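Local coordinates for diguanylate cyclase (Vibrio cholerae serotype O1, PDB 6EIB), which converts two molecules of GTP into cyclic di-GMP through its magnesium-dependent GGDEF domain and thereby takes part in biofilm formation, at residues L57-K62 against H108-Q113; F64-S69 against R102-E107; S125-D130 against Y137-Q142. One frame throughout, in Å; residues are numbered along the deposited sequence.

Overall arrangement
From the N terminus, the chain reaches helix 50-67, whose successive parts open interaction 1 (57-62) and then interaction 2 (64-69). It passes through strands 73-76 and 81-87 and returns along helix 91-107, where residues 102-107 close interaction 2. The loop that follows, 108-113, closes interaction 1, so the second contact is nested inside the first. The two touch through Phe105, which packs on Phe59, Leu60 and Phe110, and they share a bound sulfate. Interaction 3 comes later in series, a short local closure that ties the end of strand 119-125 to helix 133-148. It lies on the opposite side of the chain's centre, about 23 Å from interaction 2, centre to centre.

Interaction 1: residues L57-K62 against H108-Q113; sequences LCFLAK and HPFFEQ. With SO4 (sulfate ion), chain F.
Phe59 of helix 50-67 (segment 57-62) meets His108 and Phe110 of the loop 108-113 in a three-ring aromatic cluster of the GGDEF domain. Leu57, which opens the helical segment, turns away from this loop and packs on Phe41 of helix 41-48. Phe59 carries the whole contact from its side; its CG stands anti to the backbone N (chi1 175°), which swings the ring off the helix toward the loop. The imidazole of His108 reaches in from the loop to meet it and stacks face to face, with ring centroids 3.8 Å apart and planes inclined by 20°. The tightest spot is Phe59 CZ against His108 CG, at 3.3 Å. Phe110 comes to the same side of the Phe59 ring and turns its own edge to that face, an offset edge-to-face pair with the planes at 85°. Phe110 CZ lies 3.7 Å from Phe59 CD2. His108 sets its own edge over the face of Phe110, its CD2 above the ring centre, so each ring touches both others. The remaining edge of the imidazole is polar: ND1 donates to O3 of a sulfate at 3.1 Å and makes a weaker bond to its O1. The ion, probably from the crystallisation liquor, lies near the imidazole plane, so bond and stack use different sides of the ring. The Phe110 side chain is about 8 Å from that of Ile38, which probably binds magnesium.

One residue further on, Leu60 looks to helix 91-107, where it packs on Ile101 and Phe105. Phe105 also touches Phe59, while Phe110 reaches Val56 and Phe111 meets Phe48 of helix 41-48. The loop leading from helix 91-107 toward strand 119-125 is thus pinned by its aromatic residues against helix 50-67 and helix 41-48.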
# COMPACT_ATOMS: atom_id res chain seq x y z
N LEU A 57 -0.71 11.74 5.19
CA LEU A 57 -0.30 10.40 5.59
C LEU A 57 -1.35 9.81 6.55
O LEU A 57 -1.76 8.66 6.41
CB LEU A 57 1.06 10.43 6.28
CG LEU A 57 2.27 10.91 5.48
CD1 LEU A 57 3.48 11.10 6.37
CD2 LEU A 57 2.58 9.95 4.38
N CYS A 58 -1.80 10.63 7.48
CA CYS A 58 -2.79 10.18 8.45
C CYS A 58 -4.12 9.81 7.83
O CYS A 58 -4.68 8.75 8.16
CB CYS A 58 -3.01 11.25 9.51
SG CYS A 58 -1.67 11.28 10.70
N PHE A 59 -4.61 10.65 6.92
CA PHE A 59 -5.82 10.36 6.16
C PHE A 59 -5.68 9.07 5.36
O PHE A 59 -6.63 8.29 5.27
CB PHE A 59 -6.16 11.52 5.22
CG PHE A 59 -7.34 11.22 4.34
CD1 PHE A 59 -8.64 11.44 4.80
CD2 PHE A 59 -7.17 10.68 3.07
CE1 PHE A 59 -9.73 11.14 4.00
CE2 PHE A 59 -8.26 10.38 2.27
CZ PHE A 59 -9.54 10.60 2.74
N LEU A 60 -4.51 8.85 4.76
CA LEU A 60 -4.30 7.64 3.96
C LEU A 60 -4.38 6.39 4.83
O LEU A 60 -4.99 5.37 4.45
CB LEU A 60 -2.95 7.67 3.23
CG LEU A 60 -2.67 6.45 2.36
CD1 LEU A 60 -3.76 6.23 1.33
CD2 LEU A 60 -1.27 6.54 1.66
N ALA A 61 -3.77 6.48 6.01
CA ALA A 61 -3.84 5.39 6.97
C ALA A 61 -5.29 5.15 7.40
O ALA A 61 -5.74 3.99 7.46
CB ALA A 61 -2.98 5.68 8.19
N LYS A 62 -6.02 6.22 7.70
CA LYS A 62 -7.44 6.10 8.06
C LYS A 62 -8.20 5.43 6.92
O LYS A 62 -9.04 4.55 7.12
CB LYS A 62 -8.07 7.45 8.38
CG LYS A 62 -7.61 8.07 9.70
CD LYS A 62 -8.42 9.34 10.06
CE LYS A 62 -8.15 10.55 9.16
NZ LYS A 62 -6.80 11.18 9.40
N HIS A 108 -10.60 12.75 -2.40
CA HIS A 108 -10.67 13.53 -1.17
C HIS A 108 -10.00 14.90 -1.35
O HIS A 108 -8.85 14.99 -1.73
CB HIS A 108 -10.06 12.77 -0.00
CG HIS A 108 -10.14 13.51 1.29
ND1 HIS A 108 -11.28 13.51 2.08
CD2 HIS A 108 -9.21 14.22 1.98
CE1 HIS A 108 -11.06 14.24 3.16
NE2 HIS A 108 -9.82 14.68 3.12
N PRO A 109 -10.74 15.98 -1.09
CA PRO A 109 -10.16 17.32 -1.18
C PRO A 109 -9.34 17.63 0.07
O PRO A 109 -9.78 17.26 1.18
CB PRO A 109 -11.38 18.24 -1.25
CG PRO A 109 -12.43 17.48 -0.47
CD PRO A 109 -12.18 16.02 -0.75
N PHE A 110 -8.16 18.23 -0.09
CA PHE A 110 -7.27 18.47 1.03
C PHE A 110 -7.09 19.95 1.29
O PHE A 110 -6.83 20.69 0.34
CB PHE A 110 -5.88 17.86 0.78
CG PHE A 110 -5.81 16.37 0.96
CD1 PHE A 110 -5.65 15.82 2.22
CD2 PHE A 110 -5.90 15.51 -0.13
CE1 PHE A 110 -5.59 14.48 2.41
CE2 PHE A 110 -5.85 14.14 0.06
CZ PHE A 110 -5.68 13.63 1.32
N PHE A 111 -7.15 20.37 2.55
CA PHE A 111 -6.75 21.73 2.92
C PHE A 111 -7.72 22.80 2.39
O PHE A 111 -8.57 22.51 1.56
CB PHE A 111 -5.34 22.05 2.42
CG PHE A 111 -4.35 20.92 2.58
CD1 PHE A 111 -4.31 20.15 3.74
CD2 PHE A 111 -3.45 20.62 1.55
CE1 PHE A 111 -3.38 19.10 3.88
CE2 PHE A 111 -2.53 19.57 1.68
CZ PHE A 111 -2.51 18.82 2.85
N GLU A 112 -7.61 23.99 2.95
CA GLU A 112 -8.43 25.12 2.53
C GLU A 112 -8.60 25.25 1.02
O GLU A 112 -9.64 25.72 0.55
CB GLU A 112 -7.87 26.43 3.11
CG GLU A 112 -8.82 27.64 2.95
CD GLU A 112 -8.70 28.31 1.59
OE1 GLU A 112 -9.65 29.01 1.19
OE2 GLU A 112 -7.65 28.12 0.91
N GLN A 113 -7.59 24.87 0.24
CA GLN A 113 -7.77 25.06 -1.20
C GLN A 113 -8.22 23.82 -1.95
O GLN A 113 -8.16 23.81 -3.18
CB GLN A 113 -6.51 25.64 -1.84
CG GLN A 113 -5.27 24.77 -1.82
CD GLN A 113 -4.09 25.58 -2.30
OE1 GLN A 113 -3.43 26.25 -1.50
NE2 GLN A 113 -3.83 25.56 -3.61
S SO4 F . -13.97 11.09 2.42
O1 SO4 F . -13.59 12.08 3.41
O2 SO4 F . -15.40 11.14 2.15
O3 SO4 F . -13.34 11.34 1.12
O4 SO4 F . -13.59 9.78 2.96

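Interaction 2: residues F64-S69 against R102-E107; sequences FQSVIS and RQRFAE. With ACT (acetate ion), chain P; SO4 (sulfate ion), chain F.
Arg104 and Ser66 join helix 91-107 to helix 50-67, two neighbouring helices of the GGDEF domain, at the protein surface. The arginine points across the interhelical groove, its chain bent at chi3 so that the flat guanidinium presents its edge to the partner helix. NH1 donates to Ser66 OG over 3.2 Å, with an N-H...O angle of 153°. The hydroxyl comes in close to the guanidinium plane but tilted from it by 16°. With chi1 at 169°, Ser66 OG lies opposite its backbone N, on the side facing the arginine. NH2 is turned to a bound sulfate that His108 also holds, although the modelled separation is so short that its exact geometry is doubtful. The same guanidinium therefore divides its two terminal nitrogens between the neighbouring helix and an anion.

Beneath this polar bridge the helices meet mostly through apolar groups: Phe105 rests on Val56 and Leu63, while Val67 packs against Ile101 and against Gln100. The side chains of Val67 and Arg104 lie alongside each other, pointing opposite ways, and the valine gives the arginine an apolar flank where its CG2 methyl, oblique to the guanidinium, lies 3.9 Å from Arg104 NH1.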
# COMPACT_ATOMS: atom_id res chain seq x y z
N PHE A 64 -7.10 3.29 4.69
CA PHE A 64 -6.85 1.85 4.60
C PHE A 64 -7.88 1.09 5.44
O PHE A 64 -8.47 0.11 4.97
CB PHE A 64 -5.45 1.49 5.08
CG PHE A 64 -4.33 2.05 4.25
CD1 PHE A 64 -4.54 2.42 2.93
CD2 PHE A 64 -3.05 2.15 4.78
CE1 PHE A 64 -3.50 2.92 2.15
CE2 PHE A 64 -1.99 2.65 4.02
CZ PHE A 64 -2.22 3.03 2.70
N GLN A 65 -8.06 1.54 6.67
CA GLN A 65 -9.03 0.94 7.59
C GLN A 65 -10.47 0.94 7.07
O GLN A 65 -11.18 -0.06 7.19
CB GLN A 65 -9.01 1.67 8.93
CG GLN A 65 -7.80 1.45 9.81
CD GLN A 65 -7.88 2.26 11.11
OE1 GLN A 65 -7.12 3.21 11.31
NE2 GLN A 65 -8.85 1.93 11.97
N SER A 66 -10.89 2.09 6.55
CA SER A 66 -12.25 2.29 6.06
C SER A 66 -12.56 1.38 4.87
O SER A 66 -13.65 0.79 4.79
CB SER A 66 -12.44 3.75 5.65
OG SER A 66 -13.65 3.92 4.93
N VAL A 67 -11.61 1.31 3.95
CA VAL A 67 -11.78 0.53 2.73
C VAL A 67 -11.57 -0.97 2.96
O VAL A 67 -12.27 -1.79 2.39
CB VAL A 67 -10.81 1.03 1.63
CG1 VAL A 67 -10.80 0.07 0.46
CG2 VAL A 67 -11.19 2.45 1.20
N ILE A 68 -10.57 -1.33 3.78
CA ILE A 68 -10.32 -2.74 4.05
C ILE A 68 -10.86 -3.08 5.43
O ILE A 68 -10.17 -2.96 6.45
CB ILE A 68 -8.82 -3.06 4.00
CG1 ILE A 68 -8.17 -2.45 2.75
CG2 ILE A 68 -8.59 -4.55 4.10
CD1 ILE A 68 -6.65 -2.57 2.76
N SER A 69 -12.10 -3.55 5.48
CA SER A 69 -12.71 -3.83 6.77
C SER A 69 -12.07 -5.06 7.40
O SER A 69 -11.87 -5.10 8.62
CB SER A 69 -14.23 -4.00 6.62
OG SER A 69 -14.53 -5.02 5.69
N ARG A 102 -6.96 3.99 -4.17
CA ARG A 102 -6.44 4.97 -5.13
C ARG A 102 -7.52 6.01 -5.45
O ARG A 102 -7.26 7.22 -5.45
CB ARG A 102 -5.98 4.29 -6.43
CG ARG A 102 -5.43 5.26 -7.47
CD ARG A 102 -5.26 4.65 -8.87
NE ARG A 102 -6.48 4.05 -9.40
CZ ARG A 102 -7.54 4.73 -9.82
NH1 ARG A 102 -7.56 6.06 -9.75
NH2 ARG A 102 -8.59 4.09 -10.29
N GLN A 103 -8.72 5.51 -5.73
CA GLN A 103 -9.84 6.37 -6.13
C GLN A 103 -10.32 7.27 -5.03
O GLN A 103 -10.57 8.45 -5.26
CB GLN A 103 -10.99 5.55 -6.62
CG GLN A 103 -10.85 5.07 -8.05
CD GLN A 103 -11.81 3.93 -8.35
OE1 GLN A 103 -12.27 3.23 -7.43
NE2 GLN A 103 -12.18 3.78 -9.62
N ARG A 104 -10.51 6.72 -3.83
CA ARG A 104 -11.00 7.56 -2.74
C ARG A 104 -9.96 8.57 -2.27
O ARG A 104 -10.31 9.67 -1.81
CB ARG A 104 -11.49 6.68 -1.57
CG ARG A 104 -12.84 6.06 -1.90
CD ARG A 104 -13.55 5.56 -0.65
NE ARG A 104 -13.68 6.61 0.36
CZ ARG A 104 -13.90 6.33 1.64
NH1 ARG A 104 -14.03 5.07 2.02
NH2 ARG A 104 -13.97 7.30 2.54
N PHE A 105 -8.68 8.23 -2.41
CA PHE A 105 -7.67 9.19 -2.09
C PHE A 105 -7.72 10.35 -3.09
O PHE A 105 -7.64 11.52 -2.71
CB PHE A 105 -6.30 8.49 -2.08
CG PHE A 105 -5.18 9.33 -1.55
CD1 PHE A 105 -5.07 9.58 -0.19
CD2 PHE A 105 -4.20 9.81 -2.40
CE1 PHE A 105 -4.00 10.33 0.31
CE2 PHE A 105 -3.12 10.56 -1.91
CZ PHE A 105 -3.03 10.82 -0.56
N ALA A 106 -7.85 10.02 -4.37
CA ALA A 106 -7.88 11.01 -5.45
C ALA A 106 -9.11 11.91 -5.31
O ALA A 106 -9.12 13.06 -5.76
CB ALA A 106 -7.90 10.32 -6.82
N GLU A 107 -10.16 11.35 -4.75
CA GLU A 107 -11.43 12.06 -4.61
C GLU A 107 -11.50 12.95 -3.36
O GLU A 107 -12.42 13.76 -3.23
CB GLU A 107 -12.59 11.07 -4.60
CG GLU A 107 -12.94 10.46 -5.94
CD GLU A 107 -13.76 9.18 -5.79
OE1 GLU A 107 -13.93 8.68 -4.65
OE2 GLU A 107 -14.25 8.68 -6.83
C ACT P . -10.96 6.67 -11.77
O ACT P . -10.79 7.31 -12.84
OXT ACT P . -10.55 5.49 -11.77
CH3 ACT P . -11.62 7.28 -10.57
S SO4 F . -13.97 11.09 2.42
O1 SO4 F . -13.59 12.08 3.41
O2 SO4 F . -15.40 11.14 2.15
O3 SO4 F . -13.34 11.34 1.12
O4 SO4 F . -13.59 9.78 2.96

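Interaction 3: residues S125-D130 against Y137-Q142; sequences SLHHGD and YRRSDQ. With EDO (1,2-ethanediol), chain O; SO4 (sulfate ion), chain G; SO4 (sulfate ion), chain E.
A two-pronged salt bridge, backed by a flat stack, fastens Arg139 of helix 133-148 to Asp130 and His127 in the loop that leaves strand 119-125. The carboxylate meets the guanidinium end-on, the two nearly coplanar, 11° apart. Arg139 NH1 donates to Asp130 OD1 at 2.9 Å and NH2 to Asp130 OD2 at 2.7 Å. Both oxygens use their syn lone pairs, and both bonds are almost straight, which holds the two groups in one plane. A bend of the Arg139 chain at chi3 brings the guanidinium flat against the His127 ring, its plane only 4° off parallel and the centres 3.7 Å apart. A positive charge stacked there would probably disfavour protonation of this imidazole. The loop is shaped by a type I beta turn from His127 to Asp130 and begins the beta-alpha-beta crossover in which helix 133-148 links the parallel strands 119-125 and 154-157. Asp130 also braces its own turn: His127 N donates to Asp130 OD2 at 2.7 Å, from above the carboxylate plane. That oxygen thus has two donors, and Arg139 NH2 two acceptors. The second is Ser125 O, 2.8 Å from Arg139 NH2; this bond is more bent, NH2 standing above the carbonyl plane and the oxygen 31° out of the guanidinium plane. Arg139 NE bonds to Ser124 OG, giving all three nitrogens of this buried arginine a partner, and Lys25 NZ of helix 10-27 is hydrogen-bonded to Asp130 O.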
# COMPACT_ATOMS: atom_id res chain seq x y z
N SER A 125 1.13 -11.23 -4.78
CA SER A 125 0.80 -12.15 -3.71
C SER A 125 1.79 -13.30 -3.63
O SER A 125 2.59 -13.51 -4.54
CB SER A 125 -0.62 -12.68 -3.90
OG SER A 125 -0.67 -13.51 -5.04
N LEU A 126 1.70 -14.10 -2.57
CA LEU A 126 2.60 -15.24 -2.39
C LEU A 126 2.51 -16.18 -3.60
O LEU A 126 1.40 -16.50 -4.05
CB LEU A 126 2.23 -16.02 -1.11
CG LEU A 126 2.92 -17.34 -0.78
CD1 LEU A 126 4.33 -17.11 -0.39
CD2 LEU A 126 2.15 -18.11 0.31
N HIS A 127 3.66 -16.57 -4.15
CA HIS A 127 3.74 -17.58 -5.22
C HIS A 127 4.43 -18.85 -4.66
O HIS A 127 5.16 -18.78 -3.67
CB HIS A 127 4.51 -17.08 -6.46
CG HIS A 127 3.83 -15.97 -7.21
ND1 HIS A 127 4.33 -15.47 -8.39
CD2 HIS A 127 2.71 -15.26 -6.94
CE1 HIS A 127 3.53 -14.52 -8.84
NE2 HIS A 127 2.55 -14.36 -7.98
N HIS A 128 4.23 -20.00 -5.29
CA HIS A 128 4.84 -21.23 -4.77
C HIS A 128 6.38 -21.25 -4.60
O HIS A 128 6.89 -21.76 -3.61
CB HIS A 128 4.37 -22.40 -5.62
CG HIS A 128 2.91 -22.70 -5.43
ND1 HIS A 128 2.40 -23.08 -4.20
CD2 HIS A 128 1.85 -22.59 -6.26
CE1 HIS A 128 1.09 -23.22 -4.30
NE2 HIS A 128 0.73 -22.94 -5.54
N GLY A 129 7.11 -20.67 -5.53
CA GLY A 129 8.56 -20.70 -5.40
C GLY A 129 9.14 -19.73 -4.38
O GLY A 129 10.36 -19.68 -4.21
N ASP A 130 8.29 -18.92 -3.73
CA ASP A 130 8.75 -17.93 -2.77
C ASP A 130 9.40 -18.51 -1.51
O ASP A 130 8.89 -19.47 -0.94
CB ASP A 130 7.58 -17.04 -2.30
CG ASP A 130 7.04 -16.15 -3.39
OD1 ASP A 130 7.69 -16.02 -4.46
OD2 ASP A 130 5.94 -15.54 -3.19
N TYR A 137 7.51 -8.72 -1.97
CA TYR A 137 7.74 -7.27 -2.04
C TYR A 137 8.37 -6.86 -3.36
O TYR A 137 8.01 -5.83 -3.95
CB TYR A 137 8.66 -6.81 -0.88
CG TYR A 137 8.95 -5.31 -1.02
CD1 TYR A 137 7.98 -4.37 -0.69
CD2 TYR A 137 10.14 -4.86 -1.60
CE1 TYR A 137 8.20 -3.00 -0.87
CE2 TYR A 137 10.36 -3.47 -1.80
CZ TYR A 137 9.38 -2.55 -1.41
OH TYR A 137 9.55 -1.16 -1.57
N ARG A 138 9.32 -7.66 -3.85
CA ARG A 138 9.96 -7.40 -5.14
C ARG A 138 8.91 -7.27 -6.26
O ARG A 138 9.00 -6.39 -7.14
CB ARG A 138 10.97 -8.49 -5.47
CG ARG A 138 11.47 -8.41 -6.85
CD ARG A 138 12.40 -9.54 -7.15
NE ARG A 138 12.88 -9.40 -8.52
CZ ARG A 138 12.25 -9.94 -9.55
NH1 ARG A 138 11.15 -10.68 -9.34
NH2 ARG A 138 12.73 -9.77 -10.77
N ARG A 139 7.90 -8.14 -6.22
CA ARG A 139 6.87 -8.12 -7.27
C ARG A 139 5.89 -6.96 -7.08
O ARG A 139 5.52 -6.32 -8.05
CB ARG A 139 6.12 -9.46 -7.32
CG ARG A 139 6.96 -10.64 -7.85
CD ARG A 139 6.11 -11.84 -8.06
NE ARG A 139 5.49 -12.25 -6.81
CZ ARG A 139 5.95 -13.24 -6.04
NH1 ARG A 139 7.02 -13.94 -6.43
NH2 ARG A 139 5.33 -13.56 -4.90
N SER A 140 5.47 -6.67 -5.85
CA SER A 140 4.56 -5.54 -5.68
C SER A 140 5.31 -4.24 -5.94
O SER A 140 4.75 -3.31 -6.50
CB SER A 140 3.87 -5.52 -4.31
OG SER A 140 4.76 -5.32 -3.22
N ASP A 141 6.58 -4.18 -5.54
CA ASP A 141 7.38 -2.98 -5.77
C ASP A 141 7.54 -2.77 -7.28
O ASP A 141 7.47 -1.62 -7.77
CB ASP A 141 8.74 -3.10 -5.05
CG ASP A 141 9.55 -1.78 -5.05
OD1 ASP A 141 8.94 -0.69 -5.01
OD2 ASP A 141 10.80 -1.85 -5.09
N GLN A 142 7.76 -3.85 -8.03
CA GLN A 142 7.95 -3.70 -9.48
C GLN A 142 6.68 -3.29 -10.21
O GLN A 142 6.70 -2.48 -11.15
CB GLN A 142 8.46 -5.02 -10.09
CG GLN A 142 8.95 -4.84 -11.51
CD GLN A 142 9.20 -6.15 -12.22
OE1 GLN A 142 8.39 -6.56 -13.06
NE2 GLN A 142 10.29 -6.83 -11.89
C1 EDO O . 4.55 -25.26 -3.30
O1 EDO O . 4.45 -25.58 -4.69
C2 EDO O . 5.82 -24.44 -3.08
O2 EDO O . 5.71 -23.66 -1.89
S SO4 G . 11.17 -10.63 -13.54
O1 SO4 G . 10.57 -9.71 -12.59
O2 SO4 G . 10.56 -10.41 -14.85
O3 SO4 G . 12.61 -10.36 -13.66
O4 SO4 G . 10.94 -12.00 -13.10
S SO4 E . -3.65 -16.00 -5.25
O1 SO4 E . -2.63 -15.27 -4.50
O2 SO4 E . -4.84 -15.17 -5.37
O3 SO4 E . -3.15 -16.36 -6.57
O4 SO4 E . -4.03 -17.21 -4.49